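Local coordinates for protein transcriptional regulator, LacI family (Arthrobacter sp., PDB 4RKQ) that probably regulates transcription as a LacI-family regulator whose periplasmic-binding-protein-like domain is expected to bind a small effector, perhaps a sugar, at residues A[176-181]-A[200-205]; A[149-154]-A[224-229]. All coordinates share one frame; numbering follows the deposited sequence.

Contact 1 of 2, residues A[176-181]-A[200-205]; sequences EAAREA and DLMAAG
R179, which packs on G205 across the contact, ends in a two-pronged salt bridge to E176 one turn earlier. NH2 of R179 gives a nearly straight 2.7 Å bond to OE2 of E176, and NE of R179 reaches OE1 of E176 at 2.9 Å. Both oxygens lie in the guanidinium plane and are met on the syn side, but the nitrogens are about 30° out of the carboxylate plane. This side-on grip fixes the guanidinium and holds it on its own helix. CG of R179 is anti to the backbone N (chi1 -178°), and the bend at chi3 swings the guanidinium alongside E176. The stem makes the contact: CB of R179 sits 3.3 Å from the carbonyl O of G205. CB of A178 points toward helix 200-212, 3.4 Å from the carbonyl O of M202 and 3.9 Å from CB of M202. With no side chain on G205, the backbones come close, 4.2 Å between the CA atoms of R179 and G205. The axes of these two segments approach to 7.2 Å and cross at -46°. L134 of strand 131-136 touches both A178 and M202. Such close helix packing through alanine and glycine, on one face of the sheet, belongs to the periplasmic-binding-protein-like alpha/beta domain.

Contact 2 of 2, residues A[149-154]-A[224-229]; sequences TVRGKA and IGMDGI. With EDO (1,2-ethanediol), chain F.
R151 reaches across to M226 with its guanidinium turned so that the thioether sulfur lies over one face. SD of M226 is 3.6 Å from NH1 of R151 and 3.8 Å from CD of R151, so it touches both the charged end and the last methylene. The two side chains cross obliquely. With chi1 at 165° and chi2 at 169°, the M226 chain runs out extended as far as SD and so reaches the guanidinium. At the guanidinium edge, near its plane, sits O2 of a bound 1,2-ethanediol. NH1 and NH2 of R151 both bond to this oxygen, each at 3.0 Å with an angle near 145°. The diol carries the link on to D227: its O2 donates to OD1 of D227 at 2.7 Å, and its O1 to OD2. NH1 of R151 and OD1 of D227 are themselves 4.2 Å apart, too far for a salt bridge. In LacI-family regulators the cleft between the two lobes takes up the effector, and the diol, probably a crystallisation additive, is consistent with such a pocket. N27 and N199 also bond to it. NH1 of R151 bonds to the carbonyl O of F198 as well, and the F198 ring makes a cation-pi contact with R151.

Overall arrangement
The two contacts lie in the same periplasmic-binding-protein-like range, with centres about 13 Å apart. Along the chain the order is 149-154, 176-181, 200-205, 224-229, so both segments of contact 1 fall between those of contact 2. Helix 200-212 is followed by strand 222-225, and the two contacts touch there. N of D200 probably bonds to the carbonyl O of M226, and OD2 of D200 to N of I229. The first turn of the helix in contact 1 thus holds the chain that leaves strand 222-225 in contact 2. Contact 1 joins two helices beside the sheet, whereas contact 2 supplies two of the residues that bind the diol, probably in the effector cleft.

Contact 1 of 2, residues A[176-181]-A[200-205]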
loop_
_atom_site.group_PDB
_atom_site.type_symbol
_atom_site.label_atom_id
_atom_site.label_comp_id
_atom_site.label_asym_id
_atom_site.label_seq_id
_atom_site.Cartn_x
_atom_site.Cartn_y
_atom_site.Cartn_z
ATOM N N GLU A 176 -2.101 -0.957 14.623
ATOM C CA GLU A 176 -2.231 -1.755 15.838
ATOM C C GLU A 176 -1.804 -0.973 17.074
ATOM O O GLU A 176 -2.456 -1.102 18.121
ATOM C CB GLU A 176 -1.460 -3.079 15.737
ATOM C CG GLU A 176 -1.450 -3.908 17.028
ATOM C CD GLU A 176 -2.843 -4.303 17.549
ATOM O OE1 GLU A 176 -3.881 -4.159 16.841
ATOM O OE2 GLU A 176 -2.920 -4.768 18.700
ATOM N N ALA A 177 -0.730 -0.183 16.977
ATOM C CA ALA A 177 -0.346 0.679 18.091
ATOM C C ALA A 177 -1.453 1.687 18.361
ATOM O O ALA A 177 -1.763 1.973 19.517
ATOM C CB ALA A 177 0.983 1.391 17.827
ATOM N N ALA A 178 -2.045 2.229 17.307
ATOM C CA ALA A 178 -3.135 3.196 17.461
ATOM C C ALA A 178 -4.335 2.553 18.142
ATOM O O ALA A 178 -4.967 3.188 18.982
ATOM C CB ALA A 178 -3.570 3.765 16.124
ATOM N N ARG A 179 -4.659 1.316 17.771
ATOM C CA ARG A 179 -5.813 0.630 18.347
ATOM C C ARG A 179 -5.541 0.387 19.819
ATOM O O ARG A 179 -6.398 0.595 20.656
ATOM C CB ARG A 179 -6.097 -0.716 17.668
ATOM C CG ARG A 179 -7.337 -1.471 18.200
ATOM C CD ARG A 179 -7.239 -2.976 17.936
ATOM N NE ARG A 179 -6.065 -3.524 18.634
ATOM C CZ ARG A 179 -5.987 -3.743 19.942
ATOM N NH1 ARG A 179 -7.008 -3.499 20.754
ATOM N NH2 ARG A 179 -4.866 -4.173 20.454
ATOM N N GLU A 180 -4.348 -0.061 20.140
ATOM C CA GLU A 180 -4.061 -0.343 21.519
ATOM C C GLU A 180 -4.095 0.939 22.371
ATOM O O GLU A 180 -4.645 0.935 23.460
ATOM C CB GLU A 180 -2.733 -1.047 21.642
ATOM C CG GLU A 180 -2.374 -1.402 23.063
ATOM C CD GLU A 180 -1.257 -2.403 23.110
ATOM O OE1 GLU A 180 -0.181 -2.109 22.545
ATOM O OE2 GLU A 180 -1.465 -3.482 23.696
ATOM N N ALA A 181 -3.542 2.035 21.874
ATOM C CA ALA A 181 -3.539 3.282 22.641
ATOM C C ALA A 181 -4.931 3.887 22.749
ATOM O O ALA A 181 -5.290 4.459 23.769
ATOM C CB ALA A 181 -2.565 4.276 22.057
ATOM N N ASP A 200 -4.620 8.542 8.435
ATOM C CA ASP A 200 -5.594 7.458 8.126
ATOM C C ASP A 200 -5.229 6.071 8.632
ATOM O O ASP A 200 -6.098 5.345 9.087
ATOM C CB ASP A 200 -5.871 7.358 6.630
ATOM C CG ASP A 200 -6.672 8.545 6.065
ATOM O OD1 ASP A 200 -7.132 9.377 6.852
ATOM O OD2 ASP A 200 -6.834 8.608 4.806
ATOM N N LEU A 201 -3.963 5.678 8.533
ATOM C CA LEU A 201 -3.549 4.388 9.041
ATOM C C LEU A 201 -3.832 4.291 10.552
ATOM O O LEU A 201 -4.399 3.292 11.035
ATOM C CB LEU A 201 -2.060 4.197 8.794
ATOM C CG LEU A 201 -1.501 2.892 9.316
ATOM C CD1 LEU A 201 -2.202 1.740 8.655
ATOM C CD2 LEU A 201 0.020 2.826 9.139
ATOM N N MET A 202 -3.457 5.337 11.295
ATOM C CA MET A 202 -3.761 5.365 12.738
ATOM C C MET A 202 -5.286 5.407 12.944
ATOM O O MET A 202 -5.809 4.748 13.815
ATOM C CB MET A 202 -3.013 6.519 13.441
ATOM C CG MET A 202 -1.470 6.349 13.474
ATOM S SD MET A 202 -0.599 7.627 14.401
ATOM C CE MET A 202 -0.744 6.944 16.034
ATOM N N ALA A 203 -6.008 6.156 12.105
ATOM C CA ALA A 203 -7.457 6.192 12.216
ATOM C C ALA A 203 -8.121 4.837 12.033
ATOM O O ALA A 203 -9.096 4.541 12.708
ATOM C CB ALA A 203 -8.078 7.218 11.269
ATOM N N ALA A 204 -7.589 4.000 11.163
ATOM C CA ALA A 204 -8.137 2.654 10.988
ATOM C C ALA A 204 -8.031 1.895 12.283
ATOM O O ALA A 204 -8.915 1.118 12.637
ATOM C CB ALA A 204 -7.417 1.923 9.867
ATOM N N GLY A 205 -6.959 2.113 13.022
ATOM C CA GLY A 205 -6.810 1.480 14.314
ATOM C C GLY A 205 -7.820 2.015 15.353
ATOM O O GLY A 205 -8.333 1.269 16.200
#

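Contact 2 of 2, residues A[149-154]-A[224-229]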
loop_
_atom_site.group_PDB
_atom_site.type_symbol
_atom_site.label_atom_id
_atom_site.label_comp_id
_atom_site.label_asym_id
_atom_site.label_seq_id
_atom_site.Cartn_x
_atom_site.Cartn_y
_atom_site.Cartn_z
ATOM N N THR A 149 4.503 16.625 16.693
ATOM C CA THR A 149 4.563 16.847 15.254
ATOM C C THR A 149 4.038 18.213 14.877
ATOM O O THR A 149 3.305 18.831 15.596
ATOM C CB THR A 149 3.811 15.770 14.459
ATOM O OG1 THR A 149 2.403 15.819 14.737
ATOM C CG2 THR A 149 4.363 14.413 14.796
ATOM N N VAL A 150 4.406 18.687 13.702
ATOM C CA VAL A 150 3.905 19.966 13.252
ATOM C C VAL A 150 2.390 19.950 13.154
ATOM O O VAL A 150 1.712 20.895 13.553
ATOM C CB VAL A 150 4.509 20.312 11.878
ATOM C CG1 VAL A 150 3.866 21.563 11.304
ATOM C CG2 VAL A 150 6.032 20.458 12.026
ATOM N N ARG A 151 1.846 18.868 12.615
ATOM C CA ARG A 151 0.410 18.823 12.386
ATOM C C ARG A 151 -0.278 18.735 13.720
ATOM O O ARG A 151 -1.286 19.397 13.917
ATOM C CB ARG A 151 -0.006 17.690 11.431
ATOM C CG ARG A 151 0.125 16.274 11.960
ATOM C CD ARG A 151 -0.275 15.268 10.876
ATOM N NE ARG A 151 0.754 15.171 9.844
ATOM C CZ ARG A 151 0.802 14.226 8.908
ATOM N NH1 ARG A 151 -0.130 13.268 8.850
ATOM N NH2 ARG A 151 1.789 14.228 8.032
ATOM N N GLY A 152 0.310 17.962 14.630
ATOM C CA GLY A 152 -0.222 17.774 15.981
ATOM C C GLY A 152 -0.221 19.070 16.777
ATOM O O GLY A 152 -1.186 19.356 17.473
ATOM N N LYS A 153 0.859 19.847 16.689
ATOM C CA LYS A 153 0.899 21.186 17.320
ATOM C C LYS A 153 -0.186 22.085 16.775
ATOM O O LYS A 153 -0.824 22.822 17.533
ATOM C CB LYS A 153 2.296 21.838 17.171
ATOM C CG LYS A 153 3.363 21.142 17.994
ATOM C CD LYS A 153 4.782 21.669 17.754
ATOM C CE LYS A 153 5.748 20.972 18.701
ATOM N NZ LYS A 153 7.132 20.860 18.189
ATOM N N ALA A 154 -0.457 21.990 15.476
ATOM C CA ALA A 154 -1.476 22.812 14.860
ATOM C C ALA A 154 -2.863 22.480 15.401
ATOM O O ALA A 154 -3.640 23.369 15.662
ATOM C CB ALA A 154 -1.456 22.659 13.345
ATOM N N ILE A 224 -11.987 11.388 12.442
ATOM C CA ILE A 224 -11.431 12.032 11.284
ATOM C C ILE A 224 -9.935 11.720 11.136
ATOM O O ILE A 224 -9.159 11.857 12.067
ATOM C CB ILE A 224 -11.612 13.565 11.315
ATOM C CG1 ILE A 224 -13.091 13.946 11.496
ATOM C CG2 ILE A 224 -11.106 14.166 10.006
ATOM C CD1 ILE A 224 -13.329 15.438 11.592
ATOM N N GLY A 225 -9.538 11.309 9.938
ATOM C CA GLY A 225 -8.126 11.061 9.678
ATOM C C GLY A 225 -7.467 12.142 8.846
ATOM O O GLY A 225 -7.948 13.264 8.760
ATOM N N MET A 226 -6.343 11.781 8.239
ATOM C CA MET A 226 -5.622 12.626 7.312
ATOM C C MET A 226 -4.850 11.727 6.331
ATOM O O MET A 226 -4.182 10.767 6.730
ATOM C CB MET A 226 -4.660 13.606 8.054
ATOM C CG MET A 226 -3.605 14.280 7.152
ATOM S SD MET A 226 -2.688 15.646 7.943
ATOM C CE MET A 226 -3.962 16.904 8.033
ATOM N N ASP A 227 -4.998 12.047 5.055
ATOM C CA ASP A 227 -4.159 11.550 3.957
ATOM C C ASP A 227 -5.029 11.272 2.726
ATOM O O ASP A 227 -4.647 11.573 1.608
ATOM C CB ASP A 227 -3.345 10.280 4.302
ATOM C CG ASP A 227 -2.067 10.545 5.096
ATOM O OD1 ASP A 227 -1.617 11.714 5.226
ATOM O OD2 ASP A 227 -1.471 9.541 5.595
ATOM N N GLY A 228 -6.195 10.689 2.924
ATOM C CA GLY A 228 -7.026 10.299 1.786
ATOM C C GLY A 228 -6.530 9.014 1.131
ATOM O O GLY A 228 -6.632 8.868 -0.074
ATOM N N ILE A 229 -5.955 8.088 1.903
ATOM C CA ILE A 229 -5.547 6.795 1.313
ATOM C C ILE A 229 -6.806 6.018 0.819
ATOM O O ILE A 229 -7.862 6.100 1.421
ATOM C CB ILE A 229 -4.683 5.947 2.275
ATOM C CG1 ILE A 229 -5.387 5.620 3.575
ATOM C CG2 ILE A 229 -3.371 6.671 2.613
ATOM C CD1 ILE A 229 -4.627 4.681 4.448
HETATM C C1 EDO F . 2.023 10.067 6.511
HETATM O O1 EDO F . 0.860 9.219 6.534
HETATM C C2 EDO F . 1.799 11.285 5.642
HETATM O O2 EDO F . 0.781 12.046 6.304
#